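Local coordinates for protein S100-A5 (Homo sapiens, PDB 6WN7) that binds calcium, zinc and copper as an S100-family homodimer, with calcium and copper competing for the same two EF-hand sites in each subunit, at residues H20-S23 and G24-G27; K73-S76 and V77-M81. The protein carries 2 engineered substitutions. One frame throughout, in Å; residues are numbered along the deposited sequence. Where two conformers were deposited one is given.

Contact 1. Residues H20-S23 and G24-G27; sequences HKYS and GREG. With CA (calcium ion), chain K.
Arg25 folds back along the last turn of helix 7-23 and lays its guanidinium beside the ring of Tyr22. The two side chains run side by side, pointing the same way, with their planes 35° apart, so neither parallel nor edge-on. Tyr22 CD1 sits over the centre of one guanidinium face, 3.6 Å from Arg25 CZ, while Arg25 NH2 approaches CE1 of the Tyr22 ring to 3.5 Å from an oblique direction. With CG anti to the carbonyl carbon (chi1 -61°), Tyr22 sets its ring beside the helix end, where the extended CG-to-NE run of Arg25 passes it. A second, polar hold acts at the guanidinium edge, where Arg25 NE donates a weak hydrogen bond to Lys21 O (3.3 Å). The hydroxyl of Tyr22 is bonded elsewhere, to Glu44. Replacing Tyr22 by an alanine would probably strip the cover from one guanidinium face, let the arginine head turn more freely and deprive Glu44 of its hydroxyl mate.

Gly24 continues the helical bonding loosely: Gly24 N reaches His20 O at 3.4 Å, a weak bond, and Arg25 N reaches Tyr22 O at 3.5 Å, also weak. This lengthening marks where the helix gives way to the calcium loop of the first EF-hand. There, Ser23 O and Glu26 O each bind the calcium ion at 2.3 Å, as does a water; Ser28 O, Thr31 O and the Glu36 carboxylate also bind it. Ser23 OG turns from the ion and bonds Lys29 O. Apart from the Glu36 carboxylate, the protein ligands are backbone carbonyls, as in the S100-type N-terminal EF-hand, so coordination depends largely on the path of the loop, consistent with the low affinity inferred for this site.

Contact 2. Residues K73-S76 and V77-M81; sequences KEYS and VFLTM. With CA (calcium ion), chain L.
Helix 72-93 leaves the calcium loop of the second EF-hand with Glu74 on the ion, and just after it Tyr75 and Ser76 meet Leu79 and Thr80, one turn further along. Both carboxylate oxygens of Glu74 bind the calcium, OE1 at 2.5 Å and OE2 at 2.6 Å, so its chelation is bidentate; the chain is extended beyond CG and carries the group away from the helix. Glu74 O meanwhile accepts a hydrogen bond from Val77 N (3.1 Å), three residues on.

With Asp63, Asn65, Asp67 and Glu69 supplying the other protein ligands, Glu74 takes the last, twelfth position of a canonical EF-hand loop, and helix 72-93 is the exiting helix of that helix-loop-helix unit. Asp71 OD1 accepts from Glu74 N at the start of this helix.

On another side of the helix, the Tyr75 ring and Leu79 cross obliquely. Tyr75 puts CG anti to its own N (chi1 155°), which swings the ring along the helix toward Leu79. Leu79 CG lies 4.1 Å from the centroid of the Tyr75 ring, 29° off the normal, an off-centre CH-pi contact; it is described for one of two deposited Tyr75 conformers and is less certain for the other. The ring also meets Phe19 and Phe72, and Leu79 packs on Leu8 of the second subunit.

Ser76 O is gripped twice by one residue: Thr80 OG1 donates at 2.9 Å, tilted 20° from the carbonyl plane, and Thr80 N at 3.1 Å. The threonine hydroxyl thus folds back onto the preceding turn of its own helix. Ser76 OG bonds Phe72 O, and the Phe78 ring leads off to Ile41 of helix 34-44 and to Leu58 and Leu62 of helix 52-62.

In the fold
Both contacts are local and border a calcium site, but in different EF-hands: contact 1 at the close of the entering helix 7-23 of the first, contact 2 on the exiting helix 72-93 of the second. Their centres lie about 17 Å apart and their nearest atoms about 7 Å, without touching. Contact 1 is the more peripheral, 13 Å from the chain's centre against 6 Å, and relies on weak polar bonds and carbonyl ligands where the helix ends and the loop begins. Contact 2 lies within continuous helix, mixing bonds three and four residues back, with a carboxylate ligand and apolar packing. Phe19, on the helix that contact 1 ends, meets Tyr75 of contact 2, and both contacts reach the second subunit, contact 1 through His20.

Contact 1. Residues H20-S23 and G24-G27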
ATOM      1  N   HIS B  20      -3.632  -9.598   8.446  1.00 12.38           N
ATOM      2  CA  HIS B  20      -4.076 -10.247   9.675  1.00 11.22           C
ATOM      3  C   HIS B  20      -4.641 -11.636   9.423  1.00 11.23           C
ATOM      4  O   HIS B  20      -4.490 -12.513  10.273  1.00 11.89           O
ATOM      5  CB  HIS B  20      -5.065  -9.334  10.389  1.00 11.29           C
ATOM      6  CG  HIS B  20      -4.392  -8.227  11.142  1.00 11.28           C
ATOM      7  ND1 HIS B  20      -3.908  -8.379  12.423  1.00 11.58           N
ATOM      8  CD2 HIS B  20      -4.085  -6.962  10.780  1.00 11.30           C
ATOM      9  CE1 HIS B  20      -3.334  -7.259  12.813  1.00 11.25           C
ATOM     10  NE2 HIS B  20      -3.446  -6.377  11.841  1.00 11.28           N
ATOM     11  N   LYS B  21      -5.266 -11.870   8.269  1.00 11.26           N
ATOM     12  CA  LYS B  21      -5.674 -13.226   7.915  1.00 12.69           C
ATOM     13  C   LYS B  21      -4.524 -14.214   8.098  1.00 11.20           C
ATOM     14  O   LYS B  21      -4.734 -15.340   8.553  1.00 12.69           O
ATOM     15  CB  LYS B  21      -6.203 -13.264   6.474  1.00 12.60           C
ATOM     16  CG  LYS B  21      -6.636 -14.648   5.988  1.00 16.50           C
ATOM     17  CD  LYS B  21      -6.916 -14.720   4.481  1.00 20.69           C
ATOM     18  CE  LYS B  21      -7.838 -13.609   4.004  1.00 24.52           C
ATOM     19  NZ  LYS B  21      -8.511 -13.959   2.708  1.00 29.25           N
ATOM     20  N   TYR B  22      -3.303 -13.813   7.756  1.00 11.15           N
ATOM     21  CA  TYR B  22      -2.159 -14.714   7.816  1.00 11.88           C
ATOM     22  C   TYR B  22      -1.266 -14.494   9.025  1.00 12.64           C
ATOM     23  O   TYR B  22      -0.666 -15.454   9.502  1.00 14.20           O
ATOM     24  CB  TYR B  22      -1.346 -14.605   6.519  1.00 14.53           C
ATOM     25  CG  TYR B  22      -2.172 -15.007   5.324  1.00 11.14           C
ATOM     26  CD1 TYR B  22      -2.312 -16.329   4.990  1.00 12.11           C
ATOM     27  CD2 TYR B  22      -2.858 -14.077   4.586  1.00 11.21           C
ATOM     28  CE1 TYR B  22      -3.085 -16.716   3.949  1.00 11.71           C
ATOM     29  CE2 TYR B  22      -3.632 -14.457   3.534  1.00 11.23           C
ATOM     30  CZ  TYR B  22      -3.744 -15.786   3.232  1.00 11.91           C
ATOM     31  OH  TYR B  22      -4.496 -16.196   2.180  1.00 13.42           O
ATOM     32  N   SER B  23      -1.182 -13.277   9.569  1.00 12.29           N
ATOM     33  CA  SER B  23      -0.304 -13.045  10.713  1.00 11.75           C
ATOM     34  C   SER B  23      -0.794 -13.723  11.991  1.00 11.31           C
ATOM     35  O   SER B  23       0.016 -14.049  12.861  1.00 13.14           O
ATOM     36  CB  SER B  23      -0.129 -11.548  10.936  1.00 11.02           C
ATOM     37  OG  SER B  23      -1.320 -10.967  11.384  1.00 11.63           O
ATOM     38  N   GLY B  24      -2.083 -13.954  12.130  1.00 12.96           N
ATOM     39  CA  GLY B  24      -2.618 -14.592  13.323  1.00 13.24           C
ATOM     40  C   GLY B  24      -2.599 -16.117  13.387  1.00 15.82           C
ATOM     41  O   GLY B  24      -3.076 -16.686  14.379  1.00 17.29           O
ATOM     42  N   ARG B  25      -2.047 -16.798  12.376  1.00 14.73           N
ATOM     43  CA  ARG B  25      -2.081 -18.254  12.344  1.00 14.42           C
ATOM     44  C   ARG B  25      -1.138 -18.874  13.367  1.00 14.83           C
ATOM     45  O   ARG B  25      -1.483 -19.884  13.991  1.00 17.03           O
ATOM     46  CB  ARG B  25      -1.762 -18.730  10.938  1.00 12.70           C
ATOM     47  CG  ARG B  25      -2.657 -18.089   9.934  1.00 12.09           C
ATOM     48  CD  ARG B  25      -2.498 -18.694   8.583  1.00 15.20           C
ATOM     49  NE  ARG B  25      -3.667 -18.393   7.766  1.00 18.65           N
ATOM     50  CZ  ARG B  25      -4.010 -19.055   6.672  1.00 18.76           C
ATOM     51  NH1 ARG B  25      -3.288 -20.074   6.242  1.00 19.01           N
ATOM     52  NH2 ARG B  25      -5.092 -18.690   6.017  1.00 20.80           N
ATOM     53  N   GLU B  26       0.041 -18.288  13.564  1.00 14.31           N
ATOM     54  CA  GLU B  26       1.003 -18.843  14.502  1.00 14.68           C
ATOM     55  C   GLU B  26       1.877 -17.750  15.103  1.00 14.57           C
ATOM     56  O   GLU B  26       2.062 -16.673  14.528  1.00 15.71           O
ATOM     57  CB  GLU B  26       1.879 -19.884  13.809  1.00 16.69           C
ATOM     58  CG  GLU B  26       2.540 -19.344  12.577  1.00 19.44           C
ATOM     59  CD  GLU B  26       3.703 -20.191  12.149  1.00 21.57           C
ATOM     60  OE1 GLU B  26       3.651 -21.411  12.429  1.00 25.09           O
ATOM     61  OE2 GLU B  26       4.655 -19.645  11.548  1.00 20.04           O
ATOM     62  N   GLY B  27       2.427 -18.053  16.270  1.00 12.22           N
ATOM     63  CA  GLY B  27       3.299 -17.092  16.887  1.00 12.48           C
ATOM     64  C   GLY B  27       2.546 -15.836  17.260  1.00 12.31           C
ATOM     65  O   GLY B  27       1.341 -15.847  17.515  1.00 14.12           O
TER
HETATM   66 CA    CA K 101       2.144 -14.796  13.203  1.00 12.02          CA
HETATM   67  O   HOH W   1       4.418 -15.110  13.626  1.00 15.99           O

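Contact 2. Residues K73-S76 and V77-M81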
ATOM      1  N   LYS B  73       4.736  -2.767   9.416  1.00 11.60           N
ATOM      2  CA  LYS B  73       5.558  -1.738   8.786  1.00 12.58           C
ATOM      3  C   LYS B  73       6.510  -2.335   7.760  1.00 12.04           C
ATOM      4  O   LYS B  73       6.660  -1.808   6.656  1.00 13.40           O
ATOM      5  CB  LYS B  73       6.352  -0.998   9.844  1.00 13.74           C
ATOM      6  CG  LYS B  73       7.414  -0.102   9.285  1.00 17.67           C
ATOM      7  CD  LYS B  73       7.908   0.850  10.341  1.00 21.12           C
ATOM      8  CE  LYS B  73       9.109   1.597   9.840  1.00 28.51           C
ATOM      9  NZ  LYS B  73       9.814   2.329  10.929  1.00 35.07           N
ATOM     10  N   GLU B  74       7.180  -3.427   8.118  1.00 14.01           N
ATOM     11  CA  GLU B  74       8.010  -4.155   7.161  1.00 12.75           C
ATOM     12  C   GLU B  74       7.189  -4.689   5.995  1.00 12.57           C
ATOM     13  O   GLU B  74       7.627  -4.632   4.841  1.00 13.08           O
ATOM     14  CB  GLU B  74       8.673  -5.324   7.888  1.00 14.58           C
ATOM     15  CG  GLU B  74       9.642  -4.869   8.967  1.00 16.71           C
ATOM     16  CD  GLU B  74      10.105  -5.968   9.919  1.00 14.04           C
ATOM     17  OE1 GLU B  74       9.354  -6.919  10.182  1.00 12.87           O
ATOM     18  OE2 GLU B  74      11.246  -5.856  10.420  1.00 15.17           O
ATOM     19  N   TYR B  75       5.995  -5.229   6.276  0.60 12.41           N
ATOM     20  CA  TYR B  75       5.105  -5.734   5.225  0.60 12.07           C
ATOM     21  C   TYR B  75       4.626  -4.620   4.313  0.60 11.09           C
ATOM     22  O   TYR B  75       4.318  -4.860   3.146  0.60 12.53           O
ATOM     23  CB  TYR B  75       3.917  -6.461   5.879  0.60 11.68           C
ATOM     24  CG  TYR B  75       2.606  -6.563   5.104  0.60 11.86           C
ATOM     25  CD1 TYR B  75       2.296  -7.701   4.363  0.60 11.80           C
ATOM     26  CD2 TYR B  75       1.651  -5.556   5.169  0.60 11.14           C
ATOM     27  CE1 TYR B  75       1.087  -7.817   3.671  0.60 12.04           C
ATOM     28  CE2 TYR B  75       0.436  -5.659   4.485  0.60 13.05           C
ATOM     29  CZ  TYR B  75       0.149  -6.799   3.738  0.60 13.79           C
ATOM     30  OH  TYR B  75      -1.072  -6.925   3.061  0.60 13.39           O
ATOM     31  N   SER B  76       4.547  -3.402   4.820  1.00 12.04           N
ATOM     32  CA  SER B  76       4.126  -2.296   3.983  1.00 12.59           C
ATOM     33  C   SER B  76       5.121  -1.988   2.879  1.00 11.19           C
ATOM     34  O   SER B  76       4.740  -1.378   1.873  1.00 11.42           O
ATOM     35  CB  SER B  76       3.958  -1.103   4.896  1.00 14.42           C
ATOM     36  OG  SER B  76       3.019  -1.408   5.899  1.00 17.49           O
ATOM     37  N   VAL B  77       6.386  -2.380   3.056  1.00 13.40           N
ATOM     38  CA  VAL B  77       7.389  -2.188   2.017  1.00 11.15           C
ATOM     39  C   VAL B  77       7.132  -3.132   0.853  1.00 12.14           C
ATOM     40  O   VAL B  77       7.393  -2.790  -0.305  1.00 12.62           O
ATOM     41  CB  VAL B  77       8.797  -2.389   2.595  1.00 13.60           C
ATOM     42  CG1 VAL B  77       9.825  -2.319   1.497  1.00 13.58           C
ATOM     43  CG2 VAL B  77       9.091  -1.360   3.643  1.00 13.99           C
ATOM     44  N   PHE B  78       6.626  -4.329   1.141  1.00 12.58           N
ATOM     45  CA  PHE B  78       6.274  -5.277   0.088  1.00 12.10           C
ATOM     46  C   PHE B  78       5.086  -4.767  -0.717  1.00 11.18           C
ATOM     47  O   PHE B  78       5.111  -4.770  -1.950  1.00 11.28           O
ATOM     48  CB  PHE B  78       6.013  -6.649   0.729  1.00 12.23           C
ATOM     49  CG  PHE B  78       5.736  -7.757  -0.253  1.00 12.89           C
ATOM     50  CD1 PHE B  78       6.557  -7.985  -1.332  1.00 12.83           C
ATOM     51  CD2 PHE B  78       4.643  -8.577  -0.088  1.00 13.62           C
ATOM     52  CE1 PHE B  78       6.278  -8.991  -2.205  1.00 13.16           C
ATOM     53  CE2 PHE B  78       4.382  -9.597  -0.977  1.00 12.29           C
ATOM     54  CZ  PHE B  78       5.197  -9.802  -2.017  1.00 11.12           C
ATOM     55  N   LEU B  79       4.038  -4.312  -0.031  1.00 12.16           N
ATOM     56  CA  LEU B  79       2.897  -3.728  -0.727  1.00 13.33           C
ATOM     57  C   LEU B  79       3.334  -2.606  -1.659  1.00 11.80           C
ATOM     58  O   LEU B  79       2.829  -2.481  -2.776  1.00 11.99           O
ATOM     59  CB  LEU B  79       1.877  -3.196   0.285  1.00 15.16           C
ATOM     60  CG  LEU B  79       1.127  -4.188   1.175  1.00 13.58           C
ATOM     61  CD1 LEU B  79       0.193  -3.445   2.107  1.00 13.28           C
ATOM     62  CD2 LEU B  79       0.364  -5.161   0.345  1.00 13.75           C
ATOM     63  N   THR B  80       4.263  -1.769  -1.206  1.00 13.35           N
ATOM     64  CA  THR B  80       4.771  -0.704  -2.054  1.00 13.70           C
ATOM     65  C   THR B  80       5.501  -1.252  -3.278  1.00 14.88           C
ATOM     66  O   THR B  80       5.368  -0.704  -4.378  1.00 16.25           O
ATOM     67  CB  THR B  80       5.670   0.209  -1.232  1.00 14.80           C
ATOM     68  OG1 THR B  80       4.952   0.686  -0.095  1.00 16.69           O
ATOM     69  CG2 THR B  80       6.063   1.397  -2.027  1.00 16.96           C
ATOM     70  N   MET B  81       6.280  -2.324  -3.125  1.00 15.88           N
ATOM     71  CA  MET B  81       6.899  -2.911  -4.307  1.00 13.49           C
ATOM     72  C   MET B  81       5.836  -3.304  -5.320  1.00 12.06           C
ATOM     73  O   MET B  81       6.018  -3.140  -6.525  1.00 13.49           O
ATOM     74  CB  MET B  81       7.704  -4.157  -3.943  1.00 17.18           C
ATOM     75  CG  MET B  81       8.935  -3.946  -3.093  1.00 18.21           C
ATOM     76  SD  MET B  81       9.391  -5.484  -2.246  1.00 19.95           S
ATOM     77  CE  MET B  81       9.899  -6.470  -3.634  1.00 19.92           C
TER
HETATM   78 CA    CA L 102      10.851  -7.986  11.814  1.00 16.39          CA
HETATM   79  O   HOH W   2       9.410  -7.323  13.481  1.00 21.10           O